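Local coordinates for ripening-associated protein (Musa acuminata, PDB 4PIT) that binds mannose-containing glycans as a jacalin-related lectin, here an engineered variant with dimannose in two sugar pockets of the subunit, at residues V36-D41 with G129-A134; V74-E79 with G90-S95; G78-Y83 with T110-P115. The protein carries 1 engineered substitution. All blocks are in the same frame, centred on the assembly; numbering follows the deposited sequence. Where two conformers were deposited one is given.

Overall arrangement
All three contacts lie in one jacalin-like domain, a beta-prism built from three antiparallel four-stranded sheets. Contacts 2 and 3 share strand 73-83, including G78 and E79: contact 2 pairs it with strand 86-96, contact 3 with strand 110-116, and their centres are about 8 Å apart. Contact 1 has its centre about 13 Å from each of the others and joins strand 37-46 of a second sheet to the loop between strands 118-128 and 134-140. Along the chain it encloses both other contacts. V37 packs on L92, and V36 and F131 meet Y83, so the sheet of contacts 2 and 3 adjoins the sugar-binding end of the prism.

Contact 1: residues V36-D41 with G129-A134; sequences VVDGVD and GKFLDA. With MAN (alpha-D-mannopyranose), chain F; MAN (alpha-D-mannopyranose), chain G.
Segment 36-41 meets the loop 129-134 at a steep angle, their end-to-end directions 79° apart, with one nearly straight backbone bond between them, L132 N to V37 O (2.9 Å). L132 runs beside V37, its CD2 3.8 Å from V37 CG1. F131 stands between the two sugar sites. V36 CG2 lies over one face of the F131 ring, 4.1 Å from that ring's centroid in a CH-pi contact, K130 CG covers the opposite face, and D38 OD2 sits at the edge, in the ring plane, 3.4 Å from F131 CD1. With CG anti to its carbonyl carbon (chi1 -69°), D38 turns its carboxylate toward one mannose: OD1 accepts from O6 and OD2 from O4, while V36 N donates to that O6. D38 OD2 also takes a bond from a water that donates to K130 O as well. In the other site D133 repeats the pattern, OD1 taking O6 and OD2 taking O4 (2.6 Å) of the second mannose, whose O6 accepts from F131 N and whose O5 accepts from K130 N. An aspartate gripping O4 and O6 beside backbone N-H donors is the mannose site of jacalin-related lectins, formed twice here around F131.

Contact 2: residues V74-E79 with G90-S95; sequences VGMAGE and GKLGFS
The beta hairpin of strands 73-83 and 86-96 supplies this contact, in the middle of a four-stranded antiparallel sheet of the prism. The segments approach to 4.4 Å between axes, and the ladder runs through the hydrogen-bonded pairs G75-S95, A77-G93 and E79-K91, with A77 and G93 exchanging both bonds (G93 N to A77 O 2.8 Å). Classic bulges mark both ends: V74 and G75 both face S95, whose O accepts from V74 N and weakly from G75 N; G90 and K91 both face E79, whose O takes G90 N (2.8 Å) and, weakly, K91 N. On the face of M76, L92 and F94, CG of M76 stands anti to its backbone N (chi1 -175°) and the chain bends only at its last torsion, lying alongside F94. Its SD meets the ring obliquely in a Met-aromatic contact, 3.4 Å from F94 CE2, while M76 CG touches L92 CD1 at 3.8 Å. M76 and L92 also pack on F112 and I135, so this face looks into the prism core. On the other face the aliphatic parts of E79 and K91 run side by side, E79 CG 3.9 Å from K91 CD; the carboxylate of E79 turns instead to G109 N. G78, opposite L92, brings its CA to 3.1 Å from K91 O in a CA-H...O contact. Such a bulged antiparallel hairpin forms the two inner strands of one beta-prism sheet.

Contact 3: residues G78-Y83 with T110-P115; sequences GEVANY and TPFSLP. With MAN (alpha-D-mannopyranose), chain C.
G78 and F112 form a hydrogen-bonded pair in the antiparallel sheet of the beta-prism, where strand 110-116 is an outermost strand within the chain. N-H and C=O groups are exchanged both ways, and the V80-T110 pair does the same, V80 N to T110 O being almost straight at 177°. F112 carries the side-chain contact. Its CG stands between backbone N and carbonyl carbon (chi1 71°), which swings the ring across the neighbouring strand onto G78; there G78 N lies 3.5 Å above the plane over the ring centre, and F112 CE1 is 3.4 Å from G78 C. V80 sends CG2 to the same ring, 4.0 Å from F112 CD1, the two side chains crossing at about a right angle. W10 stacks on F112 from outside the pair. On the other face the E79 chain bends at chi2 (-98°) and brings its carboxylate over P111, OE2 3.9 Å from P111 CB. P111 packs on P111 of the second subunit, so this strand also reaches the dimer interface. Farther along, Y83 belongs to a sugar pocket: its ring packs edge-to-face with F131, and Y83 OH, hydrogen-bonded to D35 OD2, lies 2.9 Å from O1 of a mannose.

Contact 1: residues V36-D41 with G129-A134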
# COMPACT_ATOMS: atom_id res chain seq x y z
N VAL B 36 18.99 -11.10 3.09
CA VAL B 36 17.58 -10.83 2.76
C VAL B 36 16.71 -11.14 3.97
O VAL B 36 17.23 -11.48 5.03
CB VAL B 36 17.11 -11.63 1.51
CG1 VAL B 36 17.92 -11.24 0.27
CG2 VAL B 36 17.15 -13.14 1.74
N VAL B 37 15.38 -11.06 3.79
CA VAL B 37 14.47 -11.44 4.87
C VAL B 37 14.22 -12.93 4.70
O VAL B 37 13.63 -13.36 3.70
CB VAL B 37 13.17 -10.61 4.82
CG1 VAL B 37 12.22 -11.04 5.94
CG2 VAL B 37 13.48 -9.11 4.95
N ASP B 38 14.72 -13.72 5.67
CA ASP B 38 14.58 -15.17 5.62
C ASP B 38 13.19 -15.62 6.01
O ASP B 38 12.70 -16.60 5.51
CB ASP B 38 15.58 -15.79 6.60
CG ASP B 38 17.01 -15.61 6.10
OD1 ASP B 38 17.59 -14.50 6.33
OD2 ASP B 38 17.51 -16.52 5.42
N GLY B 39 12.58 -14.94 6.97
CA GLY B 39 11.30 -15.40 7.43
C GLY B 39 10.80 -14.55 8.56
O GLY B 39 11.45 -13.57 8.94
N VAL B 40 9.60 -14.87 9.06
CA VAL B 40 9.00 -14.08 10.14
C VAL B 40 8.21 -14.99 11.08
O VAL B 40 7.46 -15.83 10.59
CB VAL B 40 8.05 -12.96 9.59
CG1 VAL B 40 7.52 -12.08 10.71
CG2 VAL B 40 8.72 -12.09 8.54
N ASP B 41 8.31 -14.75 12.42
CA ASP B 41 7.47 -15.40 13.41
C ASP B 41 6.41 -14.38 13.75
O ASP B 41 6.77 -13.24 14.05
CB ASP B 41 8.19 -15.80 14.69
CG ASP B 41 9.05 -17.02 14.64
OD1 ASP B 41 8.96 -17.78 13.66
OD2 ASP B 41 9.79 -17.25 15.61
N GLY B 129 9.25 -19.59 1.47
CA GLY B 129 9.99 -20.76 0.99
C GLY B 129 11.26 -20.86 1.80
O GLY B 129 11.20 -20.87 3.04
N LYS B 130 12.41 -20.84 1.13
CA LYS B 130 13.66 -20.72 1.86
C LYS B 130 13.79 -19.33 2.50
O LYS B 130 14.40 -19.17 3.56
CB LYS B 130 14.84 -20.98 0.91
CG LYS B 130 16.19 -21.01 1.62
CD LYS B 130 17.31 -21.35 0.62
CE LYS B 130 18.67 -21.16 1.27
NZ LYS B 130 18.92 -22.17 2.33
N PHE B 131 13.24 -18.31 1.81
CA PHE B 131 13.22 -16.94 2.29
C PHE B 131 11.76 -16.46 2.33
O PHE B 131 10.83 -17.23 2.04
CB PHE B 131 14.08 -16.03 1.38
CG PHE B 131 15.48 -16.59 1.13
CD1 PHE B 131 16.37 -16.77 2.18
CD2 PHE B 131 15.88 -16.94 -0.16
CE1 PHE B 131 17.65 -17.32 1.96
CE2 PHE B 131 17.18 -17.45 -0.39
CZ PHE B 131 18.05 -17.64 0.67
N LEU B 132 11.57 -15.20 2.72
CA LEU B 132 10.23 -14.65 2.74
C LEU B 132 9.95 -14.06 1.35
O LEU B 132 10.32 -12.92 1.06
CB LEU B 132 10.08 -13.61 3.84
CG LEU B 132 8.64 -13.22 4.15
CD1 LEU B 132 7.79 -14.41 4.59
CD2 LEU B 132 8.63 -12.17 5.23
N ASP B 133 9.28 -14.86 0.50
CA ASP B 133 8.97 -14.44 -0.86
C ASP B 133 8.11 -13.21 -0.93
O ASP B 133 8.36 -12.35 -1.78
CB ASP B 133 8.26 -15.56 -1.62
CG ASP B 133 9.14 -16.79 -1.78
OD1 ASP B 133 9.40 -17.47 -0.75
OD2 ASP B 133 9.63 -17.03 -2.91
N ALA B 134 7.08 -13.13 -0.07
CA ALA B 134 6.16 -11.99 -0.18
C ALA B 134 5.42 -11.77 1.12
O ALA B 134 5.26 -12.70 1.92
CB ALA B 134 5.15 -12.24 -1.30
C1 MAN F . 13.38 -21.87 -2.45
C2 MAN F . 12.01 -22.42 -2.83
C3 MAN F . 11.28 -21.44 -3.74
C4 MAN F . 11.22 -20.05 -3.11
C5 MAN F . 12.62 -19.59 -2.70
C6 MAN F . 12.62 -18.29 -1.94
O2 MAN F . 11.27 -22.60 -1.62
O3 MAN F . 9.97 -21.91 -4.04
O4 MAN F . 10.70 -19.12 -4.05
O5 MAN F . 13.25 -20.57 -1.84
O6 MAN F . 11.89 -18.42 -0.71
C1 MAN G . 23.39 -14.60 5.18
C2 MAN G . 23.17 -15.23 6.55
C3 MAN G . 22.15 -16.37 6.47
C4 MAN G . 20.86 -15.93 5.77
C5 MAN G . 21.17 -15.31 4.41
C6 MAN G . 19.95 -14.71 3.73
O2 MAN G . 22.74 -14.21 7.44
O3 MAN G . 21.83 -16.86 7.77
O4 MAN G . 20.05 -17.08 5.59
O5 MAN G . 22.13 -14.25 4.57
O6 MAN G . 19.35 -13.67 4.51
O HOH W 1 16.46 -19.04 5.31

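Contact 2: residues V74-E79 with G90-S95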
# COMPACT_ATOMS: atom_id res chain seq x y z
N VAL B 74 1.33 0.59 12.17
CA VAL B 74 0.68 1.58 11.31
C VAL B 74 1.42 1.80 9.99
O VAL B 74 1.09 2.72 9.23
CB VAL B 74 0.47 2.94 12.03
CG1 VAL B 74 -0.48 2.79 13.20
CG2 VAL B 74 1.80 3.61 12.44
N GLY B 75 2.42 0.97 9.72
CA GLY B 75 3.15 1.12 8.49
C GLY B 75 4.03 -0.08 8.24
O GLY B 75 4.49 -0.73 9.17
N MET B 76 4.33 -0.30 6.96
CA MET B 76 5.21 -1.36 6.52
C MET B 76 5.94 -0.88 5.29
O MET B 76 5.32 -0.24 4.43
CB MET B 76 4.41 -2.66 6.23
CG MET B 76 5.31 -3.86 5.88
SD MET B 76 4.37 -5.38 5.72
CE MET B 76 3.57 -5.09 4.16
N ALA B 77 7.22 -1.22 5.15
CA ALA B 77 7.96 -0.84 3.95
C ALA B 77 9.12 -1.78 3.75
O ALA B 77 9.48 -2.53 4.65
CB ALA B 77 8.46 0.61 4.07
N GLY B 78 9.73 -1.72 2.58
CA GLY B 78 10.89 -2.56 2.35
C GLY B 78 11.31 -2.52 0.92
O GLY B 78 11.04 -1.54 0.22
N GLU B 79 12.00 -3.59 0.49
CA GLU B 79 12.52 -3.74 -0.86
C GLU B 79 12.30 -5.13 -1.36
O GLU B 79 12.49 -6.09 -0.60
CB GLU B 79 14.03 -3.48 -0.90
CG GLU B 79 14.46 -2.13 -0.37
CD GLU B 79 14.72 -1.08 -1.42
OE1 GLU B 79 14.80 -1.45 -2.62
OE2 GLU B 79 14.89 0.10 -1.05
N GLY B 90 13.98 -8.32 0.15
CA GLY B 90 15.38 -8.04 0.48
C GLY B 90 15.54 -7.26 1.78
O GLY B 90 16.56 -7.38 2.47
N LYS B 91 14.53 -6.42 2.09
CA LYS B 91 14.47 -5.59 3.29
C LYS B 91 13.03 -5.49 3.73
O LYS B 91 12.15 -5.40 2.86
CB LYS B 91 15.02 -4.17 3.03
CG LYS B 91 16.45 -4.12 2.57
CD LYS B 91 16.97 -2.71 2.57
CE LYS B 91 18.40 -2.73 2.11
NZ LYS B 91 18.96 -1.34 2.04
N LEU B 92 12.80 -5.41 5.04
CA LEU B 92 11.45 -5.26 5.58
C LEU B 92 11.50 -4.51 6.89
O LEU B 92 12.24 -4.86 7.81
CB LEU B 92 10.79 -6.64 5.77
CG LEU B 92 9.37 -6.66 6.37
CD1 LEU B 92 8.37 -6.04 5.40
CD2 LEU B 92 8.93 -8.08 6.65
N GLY B 93 10.65 -3.51 7.00
CA GLY B 93 10.52 -2.78 8.24
C GLY B 93 9.08 -2.43 8.54
O GLY B 93 8.20 -2.61 7.69
N PHE B 94 8.85 -1.92 9.76
CA PHE B 94 7.51 -1.53 10.20
C PHE B 94 7.57 -0.28 11.03
O PHE B 94 8.58 -0.04 11.71
CB PHE B 94 6.88 -2.62 11.09
CG PHE B 94 6.50 -3.88 10.36
CD1 PHE B 94 7.41 -4.92 10.20
CD2 PHE B 94 5.23 -4.03 9.81
CE1 PHE B 94 7.05 -6.10 9.52
CE2 PHE B 94 4.87 -5.21 9.12
CZ PHE B 94 5.79 -6.23 8.98
N SER B 95 6.46 0.45 11.05
CA SER B 95 6.25 1.60 11.92
C SER B 95 5.12 1.30 12.87
O SER B 95 4.14 0.69 12.47
CB SER B 95 5.87 2.85 11.11
OG SER B 95 6.78 3.10 10.06

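Contact 3: residues G78-Y83 with T110-P115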
# COMPACT_ATOMS: atom_id res chain seq x y z
N GLY B 78 9.73 -1.72 2.58
CA GLY B 78 10.89 -2.56 2.35
C GLY B 78 11.31 -2.52 0.92
O GLY B 78 11.04 -1.54 0.22
N GLU B 79 12.00 -3.59 0.49
CA GLU B 79 12.52 -3.74 -0.86
C GLU B 79 12.30 -5.13 -1.36
O GLU B 79 12.49 -6.09 -0.60
CB GLU B 79 14.03 -3.48 -0.90
CG GLU B 79 14.46 -2.13 -0.37
CD GLU B 79 14.72 -1.08 -1.42
OE1 GLU B 79 14.80 -1.45 -2.62
OE2 GLU B 79 14.89 0.10 -1.05
N VAL B 80 11.87 -5.24 -2.62
CA VAL B 80 11.70 -6.53 -3.32
C VAL B 80 12.98 -6.73 -4.11
O VAL B 80 13.32 -5.89 -4.95
CB VAL B 80 10.44 -6.58 -4.18
CG1 VAL B 80 10.38 -7.89 -4.96
CG2 VAL B 80 9.20 -6.41 -3.30
N ALA B 81 13.70 -7.81 -3.81
CA ALA B 81 15.02 -8.05 -4.41
C ALA B 81 15.11 -9.33 -5.16
O ALA B 81 14.35 -10.26 -4.92
CB ALA B 81 16.06 -8.07 -3.31
N ASN B 82 16.09 -9.41 -6.07
CA ASN B 82 16.43 -10.63 -6.78
C ASN B 82 17.56 -11.24 -6.02
O ASN B 82 18.57 -10.58 -5.84
CB ASN B 82 16.91 -10.30 -8.19
CG ASN B 82 15.82 -9.79 -9.08
OD1 ASN B 82 14.74 -10.38 -9.16
ND2 ASN B 82 16.07 -8.67 -9.75
N TYR B 83 17.39 -12.44 -5.49
CA TYR B 83 18.42 -13.05 -4.67
C TYR B 83 18.41 -14.55 -4.89
O TYR B 83 17.38 -15.20 -4.73
CB TYR B 83 18.17 -12.69 -3.19
CG TYR B 83 19.23 -13.22 -2.24
CD1 TYR B 83 20.45 -12.56 -2.09
CD2 TYR B 83 18.98 -14.32 -1.43
CE1 TYR B 83 21.38 -12.98 -1.13
CE2 TYR B 83 19.91 -14.77 -0.50
CZ TYR B 83 21.10 -14.09 -0.35
OH TYR B 83 22.00 -14.55 0.58
N THR B 110 13.50 -3.19 -5.63
CA THR B 110 12.39 -2.30 -5.96
C THR B 110 11.74 -1.91 -4.66
O THR B 110 11.18 -2.79 -3.99
CB THR B 110 11.38 -3.00 -6.89
OG1 THR B 110 12.07 -3.46 -8.06
CG2 THR B 110 10.24 -2.06 -7.30
N PRO B 111 11.80 -0.64 -4.23
CA PRO B 111 11.16 -0.30 -2.97
C PRO B 111 9.65 -0.39 -2.98
O PRO B 111 9.00 -0.22 -4.00
CB PRO B 111 11.56 1.16 -2.73
CG PRO B 111 12.01 1.68 -4.02
CD PRO B 111 12.48 0.52 -4.86
N PHE B 112 9.08 -0.63 -1.80
CA PHE B 112 7.64 -0.53 -1.60
C PHE B 112 7.42 0.16 -0.27
O PHE B 112 8.28 0.09 0.63
CB PHE B 112 6.92 -1.88 -1.66
CG PHE B 112 7.18 -2.79 -0.49
CD1 PHE B 112 8.26 -3.66 -0.49
CD2 PHE B 112 6.31 -2.81 0.60
CE1 PHE B 112 8.51 -4.50 0.61
CE2 PHE B 112 6.55 -3.65 1.69
CZ PHE B 112 7.63 -4.51 1.68
N SER B 113 6.28 0.78 -0.13
CA SER B 113 5.95 1.46 1.11
C SER B 113 4.48 1.50 1.34
O SER B 113 3.71 1.78 0.39
CB SER B 113 6.51 2.88 1.12
OG SER B 113 6.07 3.62 -0.01
N LEU B 114 4.08 1.27 2.60
CA LEU B 114 2.71 1.34 2.99
C LEU B 114 2.52 2.29 4.16
O LEU B 114 2.43 1.85 5.31
CB LEU B 114 2.12 -0.05 3.29
CG LEU B 114 0.64 -0.06 3.63
CD1 LEU B 114 -0.21 0.27 2.40
CD2 LEU B 114 0.25 -1.41 4.23
N PRO B 115 2.46 3.61 3.89
CA PRO B 115 2.07 4.54 4.96
C PRO B 115 0.57 4.43 5.17
O PRO B 115 -0.16 4.26 4.20
CB PRO B 115 2.48 5.92 4.41
CG PRO B 115 2.73 5.74 2.99
CD PRO B 115 2.57 4.30 2.58
C1 MAN C . 24.46 -15.91 2.07
C2 MAN C . 24.80 -15.00 3.25
C3 MAN C . 26.31 -14.93 3.47
C4 MAN C . 26.91 -16.32 3.58
C5 MAN C . 26.52 -17.13 2.34
C6 MAN C . 27.03 -18.55 2.32
O1 MAN C . 24.83 -15.29 0.87
O2 MAN C . 24.15 -15.52 4.40
O3 MAN C . 26.63 -14.15 4.62
O4 MAN C . 28.33 -16.25 3.70
O5 MAN C . 25.08 -17.19 2.24
O6 MAN C . 27.02 -19.06 1.00